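PDB 5U5O: LPXTG-motif cell wall anchor domain protein from Mobiluncus mulieris, which probably mediates attachment of the bacterium as a giant cell-wall-linked adhesin, seen here as two Ig-like domains with intramolecular disulfide, isopeptide and ester cross-links. Local coordinates for residues A67-V72 against E133-T138; G41-I46 against W127-Y132; L171-T176 against F209-G214. One frame throughout, in Å; residues are numbered along the deposited sequence. Where two conformers were deposited one is given.

In the fold
From the N terminus, G41-I46 and A67-V72 come first, on the consecutive antiparallel strands 43-52 and 64-71, and the chain then runs on to W127-Y132 and E133-T138. Contact 2 closes an 80-residue loop and contact 1 a 60-residue loop; the two cross, since their segments alternate. They also touch, V70 N lying 2.8 Å from Y44 O, so the end of strand 118-127 and the excursion after it are tied to two neighbouring strands. Strand 150-178 then carries the chain into the second domain, where contact 3 closes a 32-residue loop in series, its centre about 62 Å from that of contact 1.

Contact 1. Residues A67-V72 against E133-T138; sequences ATTVKV and EKVNDT
The small hairpin of strands 132-135 and 140-142 folds against strand 64-71 here, with V135 and the turn after it facing A67 and T69. The chain directions of the touching parts are 149° apart, and a single backbone hydrogen bond joins them: A67 N donates to D137 O at 3.0 Å. It is a bent bond, and the donor stands well above the carbonyl plane of D137. A67 CB packs 3.8 Å from V135 CG2 and also lies against the backbone of the turn, 3.5 Å from N136 O. V135 uses both branches: CG2, the one opposed to its backbone N, goes to A67, while CG1 reaches T69 CG2 at 3.8 Å. T69 offers that methyl because its chi1 of 49° sets CG2 beside the backbone N and away from its own carbonyl. The turn itself is held by N136, whose OD1 takes T138 N at 2.9 Å and T138 OG1 at 3.0 Å, both from the same face of the amide; E139 N is a further donor to this oxygen. These bonds fix the rotation of the N136 amide and close the turn that carries D137. With N136 OD1 bonded to the backbone N two residues on, the bend is an Asx turn, set at the tip of a beta hairpin.

Contact 2. Residues G41-I46 against W127-Y132; sequences GKTYAI and WAEGTY
K42 lays its side chain slantwise across that of E129. A bend at its third torsion (81°) brings NZ round to a water at 2.9 Å, which donates in turn to E129 O; NZ itself stays 5.1 Å from E129 OE1, so any attraction between the charges would act at a distance. T43 gives the direct polar bond. Its N donates to E129 OE1 at 2.9 Å in an almost straight bond (172°), on the anti side and somewhat out of the carboxylate plane. E129 gets there because its side chain is extended from CB outward, and its CB and CG pass close by T43 O. A second water donates to G41 O and E129 OE1 and accepts from T43 OG1. Y132 OH lies 3.4 Å from T43 O, a weak bond at most. Y44 turns its ring obliquely past W127 O and A128 CA, its hydroxyl being bonded to E39 N. A45 then makes the true strand pairing: A45 N donates to W127 O at 3.0 Å and W127 N to A45 O at 2.8 Å, an antiparallel hydrogen-bonded pair. Its methyl sits over one face of the Y132 ring, CB 3.8 Å from the ring centroid and 15° off the normal, a CH-pi contact; W127 CB flanks the same methyl, and V140 touches all three side chains. Between W127 and Y132 the chain reverses in a type II turn from A128 to T131, with G130 at its positive-phi position and T131 OG1 bonded in plane to A128 O. The whole is the last hydrogen-bonded pair of two antiparallel strands in an Ig-like domain, after which a beta turn leads one chain out of the sheet.

Contact 3. Residues L171-T176 against F209-G214; sequences LKLTKT and FTLKEG
L173 lays its CD2 methyl against the rim of the F209 ring, 3.9 Å from CZ and near the ring plane, so the aromatic edge and not its face receives the leucine. L173 also meets L211, with L173 CG 4.1 Å from L211 CD1. The same L211 CD1 also lies 3.7 Å from L173 O, against the backbone of 171-176, with chi1 of -62° setting L211 CG beside its backbone N and chi2 of 174° extending the chain to CD1. L211 CG in turn borders the F209 ring in its plane, so L173, F209 and L211 form one apolar cluster. Two residues on, K175 continues the row: its CB packs 4.0 Å from L211 CB and 3.8 Å from K212 O. From there the side chain leads off, bent at its second and fourth torsions, to bring NZ within a 3.3 Å hydrogen bond of T176 O. That nitrogen is covalently joined to CG of N288, an intramolecular isopeptide cross-link, and E232 touches the same side chain; an acidic residue commonly stands near such Lys-Asn links. Where the segments draw together at their C-terminal ends, G214 N donates to K175 O at 2.7 Å, the bond that closes the contact. G214 has a positive phi there, while the carboxylate of E213 just before it forms a salt bridge with R189. Strands 171-176 and 209-212 cross at 45° with their axes 7.1 Å apart, packing face to face, one from each sheet. L173 also meets F196 of strand 193-200, which lies next to 205-212 in the facing sheet, and I230 of strand 226-232, one strand further on, while strands 216-223 and 281-291 bond to the backbone of 171-176 within its own sheet.

Contact 1. Residues A67-V72 against E133-T138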
loop_
_atom_site.group_PDB
_atom_site.type_symbol
_atom_site.label_atom_id
_atom_site.label_comp_id
_atom_site.label_asym_id
_atom_site.label_seq_id
_atom_site.Cartn_x
_atom_site.Cartn_y
_atom_site.Cartn_z
ATOM N N ALA A 67 -13.395 -20.442 8.833
ATOM C CA ALA A 67 -14.722 -21.094 8.756
ATOM C C ALA A 67 -15.131 -21.493 10.147
ATOM O O ALA A 67 -14.271 -21.734 11.002
ATOM C CB ALA A 67 -14.682 -22.302 7.832
ATOM N N THR A 68 -16.433 -21.525 10.392
ATOM C CA THR A 68 -16.984 -21.897 11.699
ATOM C C THR A 68 -18.464 -22.227 11.559
ATOM O O THR A 68 -19.041 -22.038 10.485
ATOM C CB THR A 68 -16.789 -20.770 12.747
ATOM O OG1 THR A 68 -17.173 -21.230 14.054
ATOM C CG2 THR A 68 -17.572 -19.501 12.400
ATOM N N THR A 69 -19.069 -22.722 12.634
ATOM C CA THR A 69 -20.503 -22.933 12.695
ATOM C C THR A 69 -21.128 -21.899 13.614
ATOM O O THR A 69 -20.475 -21.418 14.556
ATOM C CB THR A 69 -20.873 -24.348 13.149
ATOM O OG1 THR A 69 -20.149 -24.675 14.326
ATOM C CG2 THR A 69 -20.567 -25.355 12.056
ATOM N N VAL A 70 -22.386 -21.554 13.319
ATOM C CA VAL A 70 -23.149 -20.544 14.052
ATOM C C VAL A 70 -24.565 -21.055 14.284
ATOM O O VAL A 70 -25.265 -21.382 13.326
ATOM C CB VAL A 70 -23.275 -19.238 13.250
ATOM C CG1 VAL A 70 -24.181 -18.251 13.973
ATOM C CG2 VAL A 70 -21.913 -18.618 12.983
ATOM N N LYS A 71 -24.991 -21.118 15.538
ATOM C CA LYS A 71 -26.367 -21.452 15.877
ATOM C C LYS A 71 -27.081 -20.139 16.085
ATOM O O LYS A 71 -26.808 -19.386 17.002
ATOM C CB LYS A 71 -26.455 -22.344 17.105
ATOM C CG LYS A 71 -27.881 -22.862 17.293
ATOM C CD LYS A 71 -27.975 -23.899 18.396
ATOM C CE LYS A 71 -29.381 -24.460 18.472
ATOM N NZ LYS A 71 -29.462 -25.524 19.496
ATOM N N VAL A 72 -28.020 -19.845 15.182
ATOM C CA VAL A 72 -28.626 -18.532 15.178
ATOM C C VAL A 72 -29.576 -18.378 16.349
ATOM O O VAL A 72 -30.376 -19.293 16.634
ATOM C CB VAL A 72 -29.351 -18.307 13.842
ATOM C CG1 VAL A 72 -30.137 -17.000 13.849
ATOM C CG2 VAL A 72 -28.313 -18.311 12.729
ATOM N N GLU A 133 -20.164 -31.788 4.821
ATOM C CA GLU A 133 -19.642 -33.032 5.421
ATOM C C GLU A 133 -18.951 -32.731 6.744
ATOM O O GLU A 133 -19.134 -33.446 7.722
ATOM C CB GLU A 133 -18.684 -33.754 4.470
ATOM N N LYS A 134 -18.165 -31.662 6.759
ATOM C CA LYS A 134 -17.573 -31.136 7.997
ATOM C C LYS A 134 -17.026 -29.727 7.776
ATOM O O LYS A 134 -16.990 -29.216 6.648
ATOM C CB LYS A 134 -16.457 -32.055 8.528
ATOM C CG LYS A 134 -15.414 -32.397 7.488
ATOM C CD LYS A 134 -14.187 -33.043 8.106
ATOM C CE LYS A 134 -13.309 -33.650 7.028
ATOM N NZ LYS A 134 -12.878 -32.644 6.015
ATOM N N VAL A 135 -16.607 -29.112 8.873
ATOM C CA VAL A 135 -16.013 -27.789 8.852
ATOM C C VAL A 135 -14.742 -27.852 9.682
ATOM O O VAL A 135 -14.738 -28.391 10.797
ATOM C CB VAL A 135 -17.030 -26.728 9.355
ATOM C CG1 VAL A 135 -17.313 -26.866 10.841
ATOM C CG2 VAL A 135 -16.582 -25.312 9.043
ATOM N N ASN A 136 -13.655 -27.352 9.110
ATOM C CA ASN A 136 -12.441 -27.126 9.872
ATOM C C ASN A 136 -12.311 -25.612 10.034
ATOM O O ASN A 136 -13.232 -24.891 9.654
ATOM C CB ASN A 136 -11.245 -27.844 9.226
ATOM C CG ASN A 136 -10.869 -27.314 7.850
ATOM O OD1 ASN A 136 -11.018 -26.130 7.555
ATOM N ND2 ASN A 136 -10.338 -28.199 7.008
ATOM N N ASP A 137 -11.207 -25.108 10.571
ATOM C CA ASP A 137 -11.146 -23.667 10.865
ATOM C C ASP A 137 -10.798 -22.765 9.670
ATOM O O ASP A 137 -10.769 -21.524 9.828
ATOM C CB ASP A 137 -10.241 -23.376 12.060
ATOM C CG ASP A 137 -8.756 -23.645 11.799
ATOM O OD1 ASP A 137 -8.328 -23.941 10.654
ATOM O OD2 ASP A 137 -8.014 -23.556 12.791
ATOM N N THR A 138 -10.590 -23.395 8.497
ATOM C CA THR A 138 -10.337 -22.670 7.251
ATOM C C THR A 138 -11.376 -22.862 6.144
ATOM O O THR A 138 -11.588 -21.938 5.376
ATOM C CB THR A 138 -8.938 -23.009 6.673
ATOM O OG1 THR A 138 -8.829 -24.423 6.467
ATOM C CG2 THR A 138 -7.809 -22.532 7.604
#

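Contact 2. Residues G41-I46 against W127-Y132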
loop_
_atom_site.group_PDB
_atom_site.type_symbol
_atom_site.label_atom_id
_atom_site.label_comp_id
_atom_site.label_asym_id
_atom_site.label_seq_id
_atom_site.Cartn_x
_atom_site.Cartn_y
_atom_site.Cartn_z
ATOM N N GLY A 41 -32.425 -21.059 15.860
ATOM C CA GLY A 41 -32.310 -22.444 16.270
ATOM C C GLY A 41 -31.600 -23.367 15.305
ATOM O O GLY A 41 -31.265 -24.490 15.669
ATOM N N LYS A 42 -31.413 -22.945 14.056
ATOM C CA LYS A 42 -30.640 -23.737 13.108
ATOM C C LYS A 42 -29.154 -23.402 13.218
ATOM O O LYS A 42 -28.790 -22.269 13.538
ATOM C CB LYS A 42 -31.147 -23.532 11.672
ATOM C CG LYS A 42 -32.574 -24.073 11.457
ATOM C CD LYS A 42 -32.928 -24.427 10.016
ATOM C CE LYS A 42 -32.405 -25.802 9.590
ATOM N NZ LYS A 42 -32.710 -26.128 8.171
ATOM N N THR A 43 -28.341 -24.380 12.841
ATOM C CA THR A 43 -26.895 -24.265 12.855
ATOM C C THR A 43 -26.367 -24.231 11.434
ATOM O O THR A 43 -26.421 -25.214 10.725
ATOM C CB THR A 43 -26.222 -25.407 13.637
ATOM O OG1 THR A 43 -26.712 -25.382 14.976
ATOM C CG2 THR A 43 -24.685 -25.238 13.636
ATOM N N TYR A 44 -25.817 -23.087 11.060
ATOM C CA TYR A 44 -25.244 -22.843 9.748
ATOM C C TYR A 44 -23.725 -22.903 9.852
ATOM O O TYR A 44 -23.146 -22.750 10.955
ATOM C CB TYR A 44 -25.608 -21.437 9.278
ATOM C CG TYR A 44 -27.092 -21.238 9.108
ATOM C CD1 TYR A 44 -27.908 -20.952 10.188
ATOM C CD2 TYR A 44 -27.682 -21.272 7.847
ATOM C CE1 TYR A 44 -29.283 -20.776 10.037
ATOM C CE2 TYR A 44 -29.050 -21.072 7.689
ATOM C CZ TYR A 44 -29.841 -20.818 8.784
ATOM O OH TYR A 44 -31.213 -20.648 8.687
ATOM N N ALA A 45 -23.071 -23.142 8.724
ATOM C CA ALA A 45 -21.622 -22.929 8.623
ATOM C C ALA A 45 -21.402 -21.684 7.790
ATOM O O ALA A 45 -22.075 -21.439 6.786
ATOM C CB ALA A 45 -20.915 -24.118 7.989
ATOM N N ILE A 46 -20.423 -20.892 8.217
ATOM C CA ILE A 46 -19.969 -19.723 7.484
ATOM C C ILE A 46 -18.495 -19.831 7.149
ATOM O O ILE A 46 -17.704 -20.369 7.960
ATOM C CB ILE A 46 -20.302 -18.391 8.207
ATOM C CG1 ILE A 46 -19.804 -18.379 9.656
ATOM C CG2 ILE A 46 -21.813 -18.139 8.097
ATOM C CD1 ILE A 46 -19.916 -17.011 10.288
ATOM N N TRP A 127 -23.749 -21.769 4.577
ATOM C CA TRP A 127 -24.119 -23.154 4.309
ATOM C C TRP A 127 -25.234 -23.534 5.289
ATOM O O TRP A 127 -25.104 -23.359 6.507
ATOM C CB TRP A 127 -22.929 -24.104 4.490
ATOM C CG TRP A 127 -21.795 -23.919 3.531
ATOM C CD1 TRP A 127 -20.834 -22.949 3.577
ATOM C CD2 TRP A 127 -21.460 -24.762 2.424
ATOM N NE1 TRP A 127 -19.949 -23.119 2.553
ATOM C CE2 TRP A 127 -20.295 -24.229 1.832
ATOM C CE3 TRP A 127 -22.031 -25.917 1.871
ATOM C CZ2 TRP A 127 -19.692 -24.801 0.713
ATOM C CZ3 TRP A 127 -21.434 -26.484 0.757
ATOM C CH2 TRP A 127 -20.275 -25.921 0.186
ATOM N N ALA A 128 -26.341 -24.061 4.762
ATOM C CA ALA A 128 -27.435 -24.522 5.622
ATOM C C ALA A 128 -27.069 -25.792 6.384
ATOM O O ALA A 128 -26.217 -26.571 5.963
ATOM C CB ALA A 128 -28.703 -24.768 4.819
ATOM N N GLU A 129 -27.753 -25.984 7.496
ATOM C CA GLU A 129 -27.575 -27.169 8.327
ATOM C C GLU A 129 -27.727 -28.450 7.454
ATOM O O GLU A 129 -28.601 -28.526 6.587
ATOM C CB GLU A 129 -28.608 -27.138 9.458
ATOM C CG GLU A 129 -28.331 -28.113 10.584
ATOM C CD GLU A 129 -29.335 -28.022 11.715
ATOM O OE1 GLU A 129 -29.671 -26.906 12.157
ATOM O OE2 GLU A 129 -29.794 -29.091 12.180
ATOM N N GLY A 130 -26.792 -29.384 7.626
ATOM C CA GLY A 130 -26.810 -30.669 6.926
ATOM C C GLY A 130 -26.215 -30.723 5.528
ATOM O O GLY A 130 -26.159 -31.804 4.926
ATOM N N THR A 131 -25.770 -29.582 4.999
ATOM C CA THR A 131 -25.284 -29.499 3.611
ATOM C C THR A 131 -23.760 -29.634 3.480
ATOM O O THR A 131 -23.224 -29.630 2.368
ATOM C CB THR A 131 -25.723 -28.185 2.937
ATOM O OG1 THR A 131 -25.087 -27.063 3.572
ATOM C CG2 THR A 131 -27.249 -28.022 2.992
ATOM N N TYR A 132 -23.073 -29.760 4.612
ATOM C CA TYR A 132 -21.613 -29.828 4.647
ATOM C C TYR A 132 -21.185 -31.111 5.359
ATOM O O TYR A 132 -21.789 -31.491 6.356
ATOM C CB TYR A 132 -21.014 -28.569 5.319
ATOM C CG TYR A 132 -21.659 -28.115 6.630
ATOM C CD1 TYR A 132 -22.787 -27.302 6.630
ATOM C CD2 TYR A 132 -21.106 -28.458 7.873
ATOM C CE1 TYR A 132 -23.372 -26.871 7.816
ATOM C CE2 TYR A 132 -21.689 -28.029 9.066
ATOM C CZ TYR A 132 -22.818 -27.229 9.036
ATOM O OH TYR A 132 -23.414 -26.797 10.206
HETATM O O HOH W 1 -29.097 -26.491 15.361
HETATM O O HOH W 2 -31.038 -27.553 6.332
#

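Contact 3. Residues L171-T176 against F209-G214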
loop_
_atom_site.group_PDB
_atom_site.type_symbol
_atom_site.label_atom_id
_atom_site.label_comp_id
_atom_site.label_asym_id
_atom_site.label_seq_id
_atom_site.Cartn_x
_atom_site.Cartn_y
_atom_site.Cartn_z
ATOM N N LEU A 171 12.878 12.923 -1.246
ATOM C CA LEU A 171 14.250 13.303 -1.524
ATOM C C LEU A 171 14.318 14.790 -1.719
ATOM O O LEU A 171 13.742 15.338 -2.663
ATOM C CB LEU A 171 14.754 12.578 -2.759
ATOM C CG LEU A 171 16.187 12.878 -3.222
ATOM C CD1 LEU A 171 17.256 12.672 -2.157
ATOM C CD2 LEU A 171 16.463 11.994 -4.423
ATOM N N LYS A 172 15.087 15.447 -0.844
ATOM C CA LYS A 172 15.390 16.857 -0.968
ATOM C C LYS A 172 16.782 16.974 -1.542
ATOM O O LYS A 172 17.703 16.285 -1.079
ATOM C CB LYS A 172 15.335 17.567 0.384
ATOM C CG LYS A 172 15.558 19.072 0.291
ATOM C CD LYS A 172 15.793 19.720 1.644
ATOM C CE LYS A 172 14.559 19.659 2.517
ATOM N NZ LYS A 172 14.674 20.552 3.699
ATOM N N LEU A 173 16.963 17.877 -2.479
ATOM C CA LEU A 173 18.266 18.151 -3.092
ATOM C C LEU A 173 18.505 19.627 -2.945
ATOM O O LEU A 173 17.688 20.440 -3.328
ATOM C CB LEU A 173 18.241 17.771 -4.587
ATOM C CG LEU A 173 19.554 18.051 -5.337
ATOM C CD1 LEU A 173 20.747 17.263 -4.775
ATOM C CD2 LEU A 173 19.347 17.788 -6.825
ATOM N N THR A 174 19.686 19.977 -2.428
ATOM C CA THR A 174 20.161 21.357 -2.265
ATOM C C THR A 174 21.446 21.509 -3.085
ATOM O O THR A 174 22.262 20.580 -3.119
ATOM C CB THR A 174 20.455 21.657 -0.781
ATOM O OG1 THR A 174 19.263 21.482 -0.016
ATOM C CG2 THR A 174 20.955 23.084 -0.557
ATOM N N LYS A 175 21.589 22.645 -3.754
ATOM C CA LYS A 175 22.814 22.948 -4.516
ATOM C C LYS A 175 23.692 23.928 -3.762
ATOM O O LYS A 175 23.218 24.964 -3.317
ATOM C CB LYS A 175 22.501 23.575 -5.881
ATOM C CG LYS A 175 23.718 23.720 -6.804
ATOM C CD LYS A 175 24.309 22.361 -7.121
ATOM C CE LYS A 175 25.217 22.260 -8.319
ATOM N NZ LYS A 175 26.546 22.884 -8.099
ATOM N N THR A 176 24.987 23.605 -3.623
ATOM C CA THR A 176 26.001 24.554 -3.098
ATOM C C THR A 176 27.088 24.687 -4.141
ATOM O O THR A 176 27.203 23.895 -5.076
ATOM C CB THR A 176 26.590 24.091 -1.752
ATOM O OG1 THR A 176 27.158 22.802 -1.923
ATOM C CG2 THR A 176 25.486 24.008 -0.704
ATOM N N PHE A 209 14.573 19.670 -13.293
ATOM C CA PHE A 209 14.402 20.983 -12.717
ATOM C C PHE A 209 15.779 21.630 -12.597
ATOM O O PHE A 209 16.804 20.960 -12.765
ATOM C CB PHE A 209 13.748 20.903 -11.337
ATOM C CG PHE A 209 14.469 19.984 -10.396
ATOM C CD1 PHE A 209 14.184 18.623 -10.358
ATOM C CD2 PHE A 209 15.507 20.466 -9.574
ATOM C CE1 PHE A 209 14.897 17.764 -9.517
ATOM C CE2 PHE A 209 16.205 19.603 -8.737
ATOM C CZ PHE A 209 15.913 18.256 -8.704
ATOM N N THR A 210 15.759 22.921 -12.308
ATOM C CA THR A 210 16.978 23.676 -12.064
ATOM C C THR A 210 17.016 24.209 -10.655
ATOM O O THR A 210 16.006 24.546 -10.051
ATOM C CB THR A 210 17.098 24.871 -13.018
ATOM O OG1 THR A 210 16.109 25.848 -12.683
ATOM C CG2 THR A 210 16.923 24.426 -14.461
ATOM N N LEU A 211 18.251 24.331 -10.139
ATOM C CA LEU A 211 18.525 24.974 -8.864
ATOM C C LEU A 211 19.593 26.028 -9.050
ATOM O O LEU A 211 20.638 25.767 -9.652
ATOM C CB LEU A 211 19.054 23.963 -7.843
ATOM C CG LEU A 211 18.107 22.821 -7.480
ATOM C CD1 LEU A 211 18.842 21.845 -6.571
ATOM C CD2 LEU A 211 16.855 23.331 -6.791
ATOM N N LYS A 212 19.318 27.220 -8.551
ATOM C CA LYS A 212 20.403 28.177 -8.312
ATOM C C LYS A 212 21.157 27.797 -7.029
ATOM O O LYS A 212 20.731 26.976 -6.220
ATOM C CB LYS A 212 19.886 29.617 -8.246
ATOM C CG LYS A 212 19.194 30.034 -9.538
ATOM C CD LYS A 212 18.847 31.505 -9.614
ATOM C CE LYS A 212 18.368 31.861 -11.012
ATOM N NZ LYS A 212 17.220 31.026 -11.454
ATOM N N GLU A 213 22.332 28.386 -6.846
ATOM C CA GLU A 213 23.115 28.155 -5.647
ATOM C C GLU A 213 22.260 28.446 -4.426
ATOM O O GLU A 213 21.631 29.503 -4.345
ATOM C CB GLU A 213 24.359 29.037 -5.667
ATOM C CG GLU A 213 25.240 28.903 -4.440
ATOM C CD GLU A 213 26.517 29.728 -4.514
ATOM O OE1 GLU A 213 26.813 30.338 -5.558
ATOM O OE2 GLU A 213 27.265 29.725 -3.510
ATOM N N GLY A 214 22.231 27.494 -3.492
ATOM C CA GLY A 214 21.476 27.641 -2.253
ATOM C C GLY A 214 20.013 27.225 -2.295
ATOM O O GLY A 214 19.355 27.158 -1.252
#